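Local coordinates for protein TetR family transcriptional regulator (Rhodococcus erythropolis, PDB 4ZA6) that represses transcription as a TetR-family regulator of quorum-sensing signal degradation, probably by binding operator DNA that controls qsdA, at residues A168-E171 with T172-L176; E117-S120 with A121-A125; L33-G36 with R37-Y41; G83-M86 with R87-S91; T93-R96 with A97-K100. All blocks are in the same frame, centred on the assembly; numbering follows the deposited sequence.

Contact 1: A168-E171 with T172-L176; sequences AEIE and TALDL
The backbone oxygen of E171 sits squarely over one face of the D175 carboxylate, 3.2 Å from D175 CG. Such an approach puts an acceptor against the carbon of the flat group, so nothing is donated between the two. A methyl lies obliquely over one face of the E171 carboxylate: L174 CD1 is 4.0 Å from E171 OE2 and almost as close to OE1. The two carboxylates line the outer, partly exposed side of the first turns of helix 170-181, a late helix of the TetR-type C-terminal domain, and L174 reaches in from the buried side. E171 bends back at chi2 (-57°), which folds its carboxylate over the leucine instead of letting it run straight out. E171 OE2 and D175 OD1, 5.3 Å apart, are like charges held one turn from each other, and R185 reconciles them by making a salt bridge to both through NH1. Replacing D175 by an alanine removes one carboxylate partner of R185 and would probably weaken its hold on this turn. E169 is the N-cap residue, but its carboxylate turns to H157 on helix 143-158, where OE2 accepts a hydrogen bond. Its backbone oxygen opens the helical ladder by accepting from A173 N at 3.1 Å. The next rung is shorter, I170 O taking L174 N at 2.9 Å in the carbonyl plane. On the buried side of the helix I170 packs against R87 and E90 of helix 74-90, and its CG2 methyl rests 4.2 Å from L174 CD1.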
# COMPACT_ATOMS: atom_id res chain seq x y z
N ALA A 168 -8.08 -13.45 0.23
CA ALA A 168 -6.89 -12.76 -0.26
C ALA A 168 -6.03 -13.85 -0.87
O ALA A 168 -5.79 -14.87 -0.20
CB ALA A 168 -6.15 -12.09 0.89
N GLU A 169 -5.65 -13.70 -2.14
CA GLU A 169 -4.86 -14.72 -2.85
C GLU A 169 -3.36 -14.45 -2.74
O GLU A 169 -2.70 -14.14 -3.74
CB GLU A 169 -5.33 -14.84 -4.30
CG GLU A 169 -6.80 -15.21 -4.40
CD GLU A 169 -7.43 -15.01 -5.76
OE1 GLU A 169 -8.60 -15.42 -5.93
OE2 GLU A 169 -6.82 -14.35 -6.63
N ILE A 170 -2.82 -14.55 -1.51
CA ILE A 170 -1.41 -14.26 -1.22
C ILE A 170 -0.41 -15.16 -1.95
O ILE A 170 0.52 -14.64 -2.56
CB ILE A 170 -1.14 -14.06 0.30
CG1 ILE A 170 -2.05 -12.92 0.85
CG2 ILE A 170 0.36 -13.78 0.60
CD1 ILE A 170 -2.13 -12.80 2.35
N GLU A 171 -0.64 -16.49 -1.92
CA GLU A 171 0.25 -17.45 -2.60
C GLU A 171 0.31 -17.25 -4.08
O GLU A 171 1.38 -17.37 -4.66
CB GLU A 171 -0.08 -18.91 -2.24
CG GLU A 171 0.30 -19.25 -0.80
CD GLU A 171 1.75 -19.05 -0.38
OE1 GLU A 171 1.96 -18.76 0.82
OE2 GLU A 171 2.67 -19.18 -1.22
N THR A 172 -0.83 -16.94 -4.71
CA THR A 172 -0.87 -16.67 -6.15
C THR A 172 -0.11 -15.38 -6.44
O THR A 172 0.61 -15.33 -7.42
CB THR A 172 -2.33 -16.63 -6.66
OG1 THR A 172 -2.92 -17.91 -6.44
CG2 THR A 172 -2.41 -16.31 -8.13
N ALA A 173 -0.22 -14.37 -5.58
CA ALA A 173 0.51 -13.11 -5.80
C ALA A 173 2.02 -13.37 -5.69
O ALA A 173 2.78 -12.87 -6.52
CB ALA A 173 0.08 -12.04 -4.80
N LEU A 174 2.44 -14.23 -4.73
CA LEU A 174 3.86 -14.59 -4.57
C LEU A 174 4.40 -15.35 -5.78
O LEU A 174 5.57 -15.17 -6.15
CB LEU A 174 4.03 -15.40 -3.29
CG LEU A 174 3.92 -14.57 -1.99
CD1 LEU A 174 4.00 -15.47 -0.76
CD2 LEU A 174 4.99 -13.51 -1.93
N ASP A 175 3.56 -16.23 -6.37
CA ASP A 175 3.92 -17.01 -7.56
C ASP A 175 4.21 -16.07 -8.72
O ASP A 175 5.16 -16.29 -9.47
CB ASP A 175 2.79 -17.98 -7.92
CG ASP A 175 2.60 -19.16 -7.00
OD1 ASP A 175 3.59 -19.59 -6.39
OD2 ASP A 175 1.47 -19.71 -6.95
N LEU A 176 3.40 -15.00 -8.84
CA LEU A 176 3.55 -13.95 -9.88
C LEU A 176 4.82 -13.12 -9.67
O LEU A 176 5.50 -12.81 -10.65
CB LEU A 176 2.31 -13.06 -9.93
CG LEU A 176 1.08 -13.68 -10.60
CD1 LEU A 176 -0.18 -12.90 -10.25
CD2 LEU A 176 1.23 -13.75 -12.14

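Contact 2: E117-S120 with A121-A125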
# COMPACT_ATOMS: atom_id res chain seq x y z
N GLU A 117 -0.76 2.79 -5.10
CA GLU A 117 0.10 2.13 -6.10
C GLU A 117 1.43 2.85 -6.31
O GLU A 117 2.42 2.17 -6.50
CB GLU A 117 -0.61 1.89 -7.44
CG GLU A 117 -1.64 0.76 -7.43
CD GLU A 117 -2.19 0.33 -8.79
OE1 GLU A 117 -2.10 1.11 -9.77
OE2 GLU A 117 -2.65 -0.82 -8.89
N SER A 118 1.47 4.21 -6.27
CA SER A 118 2.72 4.96 -6.48
C SER A 118 3.74 4.73 -5.39
O SER A 118 4.90 4.52 -5.71
CB SER A 118 2.47 6.47 -6.60
OG SER A 118 1.66 6.73 -7.74
N ILE A 119 3.34 4.79 -4.11
CA ILE A 119 4.27 4.55 -3.01
C ILE A 119 4.70 3.08 -2.99
O ILE A 119 5.88 2.79 -2.81
CB ILE A 119 3.76 5.10 -1.65
CG1 ILE A 119 4.89 5.13 -0.56
CG2 ILE A 119 2.53 4.32 -1.14
CD1 ILE A 119 6.04 6.08 -0.81
N SER A 120 3.76 2.14 -3.23
CA SER A 120 4.06 0.71 -3.28
C SER A 120 5.13 0.46 -4.37
O SER A 120 6.16 -0.15 -4.08
CB SER A 120 2.80 -0.11 -3.55
OG SER A 120 1.84 0.09 -2.53
N ALA A 121 4.92 1.03 -5.59
CA ALA A 121 5.85 0.91 -6.75
C ALA A 121 7.23 1.56 -6.50
O ALA A 121 8.25 0.97 -6.85
CB ALA A 121 5.20 1.50 -8.00
N SER A 122 7.27 2.75 -5.88
CA SER A 122 8.54 3.43 -5.58
C SER A 122 9.33 2.75 -4.46
O SER A 122 10.55 2.69 -4.54
CB SER A 122 8.32 4.92 -5.30
OG SER A 122 7.63 5.09 -4.07
N ILE A 123 8.65 2.21 -3.43
CA ILE A 123 9.35 1.45 -2.38
C ILE A 123 9.81 0.12 -2.98
O ILE A 123 10.95 -0.28 -2.73
CB ILE A 123 8.51 1.24 -1.10
CG1 ILE A 123 8.17 2.61 -0.43
CG2 ILE A 123 9.25 0.31 -0.11
CD1 ILE A 123 7.14 2.53 0.70
N THR A 124 8.96 -0.54 -3.82
CA THR A 124 9.39 -1.79 -4.47
C THR A 124 10.65 -1.55 -5.35
O THR A 124 11.59 -2.33 -5.28
CB THR A 124 8.26 -2.49 -5.25
OG1 THR A 124 7.15 -2.68 -4.37
CG2 THR A 124 8.71 -3.85 -5.84
N ALA A 125 10.65 -0.45 -6.15
CA ALA A 125 11.75 -0.03 -7.01
C ALA A 125 13.06 0.13 -6.19
O ALA A 125 14.12 -0.28 -6.64
CB ALA A 125 11.39 1.29 -7.70
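T124 grips the carbonyl oxygen of S120 twice, through its backbone N at 2.8 Å and through its hydroxyl, OG1, at 2.7 Å. The amide comes in tilted 20° from the carbonyl plane, whereas the hydroxyl stands well above it and is not on a lone pair. With OG1 beside its own backbone N (chi1 -54°), the threonine folds its polar branch back along the helix, a common way for a buried hydroxyl to be satisfied within a helix, here 115-133 of the TetR-type C-terminal domain. S122 does something similar but less decisively: its OG lies between the backbone N and the carbonyl carbon, 3.2 Å from both I119 O and S118 O, and its single proton could serve either. Beside the S122 hydroxyl, I119 and I123 form an apolar pair, their chains meeting at a slant with I119 CG1 3.7 Å from I123 CD1. I119 CD1 also reaches the flank of that hydroxyl, at 3.8 Å from S122 OG. Beneath the side chains, straight amide bonds fix the turn, that from I123 N to I119 O being 2.9 Å long. A second shell sets the remaining polar ends: S120 OG bonds to I116 O, S118 OG to G114 O, and E117 forms a salt bridge with R152. The latter probably offsets the nearness of D155 to the E117 carboxylate. S118 and S122 face outward, while the other side of the helix rests on two more: S120, I123 and T124 pack on Y63 of helix 47-69, and E117, S120, A121 and T124 touch V151, E148 and L150 of helix 143-158.

Contact 3: L33-G36 with R37-Y41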
# COMPACT_ATOMS: atom_id res chain seq x y z
N LEU A 33 -9.63 20.42 13.28
CA LEU A 33 -8.51 21.28 12.90
C LEU A 33 -8.71 22.75 13.22
O LEU A 33 -7.74 23.52 13.25
CB LEU A 33 -8.21 21.12 11.41
CG LEU A 33 -7.53 19.82 10.98
CD1 LEU A 33 -7.56 19.68 9.49
CD2 LEU A 33 -6.08 19.78 11.46
N GLY A 34 -9.96 23.14 13.45
CA GLY A 34 -10.33 24.52 13.70
C GLY A 34 -10.28 25.32 12.42
O GLY A 34 -9.94 26.51 12.44
N VAL A 35 -10.61 24.68 11.28
CA VAL A 35 -10.61 25.35 9.97
C VAL A 35 -11.97 25.22 9.27
O VAL A 35 -12.74 24.31 9.56
CB VAL A 35 -9.45 24.93 9.03
CG1 VAL A 35 -8.10 25.24 9.65
CG2 VAL A 35 -9.55 23.46 8.62
N GLY A 36 -12.21 26.11 8.31
CA GLY A 36 -13.40 26.08 7.48
C GLY A 36 -13.24 25.01 6.43
O GLY A 36 -12.12 24.64 6.08
N ARG A 37 -14.37 24.51 5.90
CA ARG A 37 -14.42 23.46 4.88
C ARG A 37 -13.66 23.82 3.61
O ARG A 37 -13.02 22.96 3.03
CB ARG A 37 -15.88 23.10 4.56
CG ARG A 37 -16.51 22.10 5.54
CD ARG A 37 -15.88 20.70 5.47
NE ARG A 37 -15.93 20.14 4.12
CZ ARG A 37 -16.85 19.28 3.69
NH1 ARG A 37 -17.80 18.85 4.51
NH2 ARG A 37 -16.81 18.82 2.45
N ALA A 38 -13.69 25.09 3.21
CA ALA A 38 -12.99 25.60 2.04
C ALA A 38 -11.47 25.55 2.24
O ALA A 38 -10.76 25.15 1.33
CB ALA A 38 -13.44 27.02 1.73
N THR A 39 -10.97 25.97 3.44
CA THR A 39 -9.55 25.95 3.81
C THR A 39 -9.04 24.48 3.79
O THR A 39 -7.98 24.20 3.21
CB THR A 39 -9.38 26.62 5.19
OG1 THR A 39 -9.69 28.00 5.06
CG2 THR A 39 -7.97 26.45 5.78
N LEU A 40 -9.82 23.56 4.40
CA LEU A 40 -9.47 22.14 4.41
C LEU A 40 -9.30 21.57 2.98
O LEU A 40 -8.27 20.93 2.71
CB LEU A 40 -10.46 21.30 5.24
CG LEU A 40 -10.17 19.78 5.27
CD1 LEU A 40 -8.83 19.49 5.96
CD2 LEU A 40 -11.28 19.01 5.94
N TYR A 41 -10.26 21.84 2.06
CA TYR A 41 -10.20 21.38 0.66
C TYR A 41 -8.93 21.89 -0.03
O TYR A 41 -8.26 21.12 -0.71
CB TYR A 41 -11.46 21.78 -0.15
CG TYR A 41 -11.33 21.47 -1.63
CD1 TYR A 41 -11.55 20.18 -2.11
CD2 TYR A 41 -10.91 22.44 -2.53
CE1 TYR A 41 -11.37 19.87 -3.46
CE2 TYR A 41 -10.72 22.14 -3.88
CZ TYR A 41 -10.96 20.85 -4.34
OH TYR A 41 -10.80 20.55 -5.67
O HOH W 1 -10.83 28.72 7.67
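The carbonyl oxygen of G36 accepts the amide of L40 at 3.0 Å, with an N-H...O angle of 168° and the donor nearly along the C=O axis. This straight bond closes the first turn of helix 37-44 on its N-cap residue. G36 has no side chain with which to cap, and its own N-H points instead to a water 3.0 Å away. That water also lies 2.9 Å from T39 OG1, so it bridges the loop to the first turn. T39 holds OG1 on the side of its backbone N (chi1 -67°), which turns the hydroxyl to the water and frees the other branch for V35, where CG2 comes 3.9 Å from V35 CB. The two helices joined here, 26-33 and 37-44, form the helix-turn-helix of the TetR-type DNA-binding domain, and helix 37-44 corresponds to the recognition helix of the family. A Schellman motif at G34, with positive phi, ends the first of them. V35 spans the turn, its CG2 methyl lying 4.1 Å from L40 CB as the two chains cross at about a right angle. L40 continues inward to meet L33, CD1 against CD1 at 3.8 Å, and reaches L29 and A30 beyond. L33 in turn packs on R9, A10 and T13 of helix 4-19. The bent R37 chain reaches the first turn of helix 26-33, lying on M26 and A30 and bonding through NH1 to S27 OG.

Contact 4: G83-M86 with R87-S91; sequences GRVM and RSVES
G83 O receives the amide of R87 at 3.0 Å, and the arginine then doubles back over the same glycine. Its NE lies 3.4 Å from G83 O, but the angle is too poor for a bond, and NH2 comes within 3.7 Å of G83 CA. With no side chain, G83 lets the R87 guanidinium lie this close; a CB would clash with NH2 as R87 is now placed. R87 finds a weak, long ion pair with E171 through NH1. The other carbonyls are satisfied along the helix: R84 O by S88 N, V85 O by V89 N at an N-H...O angle of 161°, and M86 O by E90 N at 2.9 Å. At the C-terminal end R87 O takes S91 N at 3.1 Å, while S91 OG lies 3.3 Å from both R87 O and S88 O, weak contacts between which its one proton is not settled. Helix 74-90 packs through one side against three other helices of the C-terminal domain and its surroundings: M86 on A173 and L174 of helix 170-181, V85 on T62 and A66 of helix 47-69, and both M86 and V89 on L158 of helix 143-158.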
# COMPACT_ATOMS: atom_id res chain seq x y z
N GLY A 83 5.37 -11.12 1.11
CA GLY A 83 4.55 -12.02 1.91
C GLY A 83 4.16 -11.36 3.22
O GLY A 83 2.99 -11.37 3.59
N ARG A 84 5.15 -10.73 3.90
CA ARG A 84 4.97 -10.00 5.16
C ARG A 84 3.99 -8.84 5.01
O ARG A 84 3.08 -8.70 5.83
CB ARG A 84 6.31 -9.49 5.69
CG ARG A 84 7.13 -10.55 6.39
CD ARG A 84 8.50 -10.03 6.78
NE ARG A 84 9.32 -11.09 7.35
CZ ARG A 84 9.33 -11.40 8.64
NH1 ARG A 84 8.59 -10.72 9.50
NH2 ARG A 84 10.09 -12.39 9.08
N VAL A 85 4.21 -7.99 3.97
CA VAL A 85 3.36 -6.83 3.69
C VAL A 85 1.91 -7.33 3.44
O VAL A 85 0.99 -6.85 4.08
CB VAL A 85 3.90 -5.98 2.51
CG1 VAL A 85 2.86 -4.95 2.04
CG2 VAL A 85 5.19 -5.27 2.88
N MET A 86 1.73 -8.31 2.55
CA MET A 86 0.39 -8.81 2.22
C MET A 86 -0.38 -9.41 3.40
O MET A 86 -1.57 -9.14 3.55
CB MET A 86 0.43 -9.77 1.04
CG MET A 86 0.78 -9.07 -0.24
SD MET A 86 0.52 -10.13 -1.67
CE MET A 86 2.06 -11.09 -1.67
N ARG A 87 0.31 -10.18 4.25
CA ARG A 87 -0.30 -10.78 5.43
C ARG A 87 -0.61 -9.74 6.49
O ARG A 87 -1.61 -9.87 7.18
CB ARG A 87 0.54 -11.94 5.96
CG ARG A 87 0.48 -13.14 5.03
CD ARG A 87 1.18 -14.36 5.58
NE ARG A 87 2.53 -14.46 5.05
CZ ARG A 87 2.91 -15.27 4.06
NH1 ARG A 87 2.05 -16.13 3.54
NH2 ARG A 87 4.16 -15.26 3.63
N SER A 88 0.21 -8.65 6.56
CA SER A 88 -0.02 -7.55 7.51
C SER A 88 -1.27 -6.77 7.09
O SER A 88 -2.11 -6.43 7.92
CB SER A 88 1.19 -6.64 7.59
OG SER A 88 0.93 -5.57 8.49
N VAL A 89 -1.41 -6.53 5.80
CA VAL A 89 -2.57 -5.84 5.22
C VAL A 89 -3.84 -6.71 5.42
O VAL A 89 -4.86 -6.18 5.85
CB VAL A 89 -2.34 -5.49 3.74
CG1 VAL A 89 -3.63 -5.00 3.07
CG2 VAL A 89 -1.24 -4.45 3.60
N GLU A 90 -3.75 -8.02 5.15
CA GLU A 90 -4.87 -8.96 5.34
C GLU A 90 -5.39 -8.98 6.81
O GLU A 90 -6.60 -9.07 7.02
CB GLU A 90 -4.44 -10.37 4.86
CG GLU A 90 -5.53 -11.43 4.91
CD GLU A 90 -5.04 -12.86 4.75
OE1 GLU A 90 -3.94 -13.18 5.26
OE2 GLU A 90 -5.76 -13.67 4.13
N SER A 91 -4.48 -8.87 7.80
CA SER A 91 -4.87 -8.89 9.22
C SER A 91 -5.20 -7.51 9.80
O SER A 91 -5.41 -7.39 11.01
CB SER A 91 -3.80 -9.61 10.05
OG SER A 91 -2.62 -8.84 10.16

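Contact 5: T93-R96 with A97-K100; sequences TELR and ALTK
T99 N donates to L95 O at 2.7 Å, the shortest of the four rungs here and a straight one, with an N-H...O angle of 168°. The rungs on either side are longer: L98 N reaches E94 O at 3.2 Å, and K100 N reaches R96 O at 3.1 Å from a donor tilted 31° out of the carbonyl plane. T99 places OG1 between its backbone N and carbonyl carbon (chi1 64°), 3.3 Å from both L95 O and R96 O; each contact is weak, and one proton must choose between them. That rotation also brings T99 CG2 onto L95 CD1, at 3.7 Å. This is helix 93-101, a short helix of the C-terminal domain which packs against helix 4-19 of the DNA-binding part, so it lies where the two parts of the TetR-type fold meet. L95 CD1 lies 4.1 Å from L98 CD2, and both leucines lean on Y18 of helix 4-19 and F106 of helix 103-111. Were T99 an alanine, with neither methyl nor hydroxyl, a gap would probably open beside L95 CD1. On the outer face R96 CG and K100 CE touch at 4.1 Å, though R96 NH1 and K100 NZ stay 5.9 Å apart. The R96 chain bends at chi3, and its NH2 donates to E90 O across the break between the helices.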
# COMPACT_ATOMS: atom_id res chain seq x y z
N THR A 93 -7.32 -4.63 11.08
CA THR A 93 -8.70 -4.39 11.56
C THR A 93 -9.23 -3.04 11.04
O THR A 93 -10.39 -2.96 10.60
CB THR A 93 -8.77 -4.52 13.07
OG1 THR A 93 -7.59 -3.95 13.63
CG2 THR A 93 -8.89 -5.96 13.50
N GLU A 94 -8.37 -1.99 11.03
CA GLU A 94 -8.70 -0.66 10.49
C GLU A 94 -9.04 -0.70 9.00
O GLU A 94 -10.04 -0.11 8.57
CB GLU A 94 -7.63 0.40 10.83
CG GLU A 94 -6.21 0.10 10.37
CD GLU A 94 -5.32 -0.69 11.31
OE1 GLU A 94 -5.80 -1.09 12.40
OE2 GLU A 94 -4.14 -0.92 10.96
N LEU A 95 -8.26 -1.45 8.20
CA LEU A 95 -8.56 -1.61 6.78
C LEU A 95 -9.89 -2.34 6.62
O LEU A 95 -10.75 -1.89 5.86
CB LEU A 95 -7.46 -2.35 6.00
CG LEU A 95 -7.75 -2.50 4.50
CD1 LEU A 95 -7.84 -1.13 3.82
CD2 LEU A 95 -6.74 -3.38 3.83
N ARG A 96 -10.06 -3.45 7.36
CA ARG A 96 -11.27 -4.28 7.35
C ARG A 96 -12.54 -3.47 7.58
O ARG A 96 -13.51 -3.67 6.87
CB ARG A 96 -11.14 -5.43 8.38
CG ARG A 96 -11.92 -6.69 8.01
CD ARG A 96 -11.35 -7.92 8.68
NE ARG A 96 -10.19 -8.47 7.96
CZ ARG A 96 -10.26 -9.39 7.00
NH1 ARG A 96 -11.44 -9.88 6.63
NH2 ARG A 96 -9.15 -9.82 6.41
N ALA A 97 -12.51 -2.54 8.57
CA ALA A 97 -13.64 -1.66 8.89
C ALA A 97 -13.91 -0.71 7.72
O ALA A 97 -15.07 -0.48 7.40
CB ALA A 97 -13.33 -0.86 10.16
N LEU A 98 -12.84 -0.18 7.10
CA LEU A 98 -12.92 0.74 5.97
C LEU A 98 -13.48 0.03 4.74
O LEU A 98 -14.42 0.54 4.14
CB LEU A 98 -11.54 1.36 5.67
CG LEU A 98 -11.47 2.36 4.50
CD1 LEU A 98 -11.85 3.77 4.95
CD2 LEU A 98 -10.10 2.34 3.85
N THR A 99 -12.95 -1.16 4.41
CA THR A 99 -13.39 -1.94 3.24
C THR A 99 -14.82 -2.42 3.32
O THR A 99 -15.47 -2.55 2.29
CB THR A 99 -12.38 -3.03 2.84
OG1 THR A 99 -12.25 -4.00 3.88
CG2 THR A 99 -11.03 -2.45 2.47
N LYS A 100 -15.32 -2.66 4.54
CA LYS A 100 -16.70 -3.09 4.78
C LYS A 100 -17.67 -1.96 4.53
O LYS A 100 -18.72 -2.17 3.94
CB LYS A 100 -16.87 -3.64 6.21
CG LYS A 100 -16.51 -5.11 6.32
CD LYS A 100 -16.48 -5.57 7.78
CE LYS A 100 -16.03 -7.00 7.93
NZ LYS A 100 -16.06 -7.45 9.35

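Overall arrangement
Along the chain the order is contact 3, 4, 5, 2 and 1. Contact 3 stands apart in the N-terminal DNA-binding part, its centre about 42 Å from that of contact 1 and on the opposite side of the chain's centre. The other four lie in the C-terminal domain. Contacts 4 and 5, on successive helices with centres about 14 Å apart, are joined by packing of V89 on L95; contacts 4 and 1 touch across helices 74-90 and 170-181, with centres about 11 Å apart. Contact 2, on helix 115-133, touches none of the rest. The chain thus separates a probable DNA-reading end from a helical C-terminal domain that, as in other TetR-family proteins, probably serves regulation, with contact 5 between.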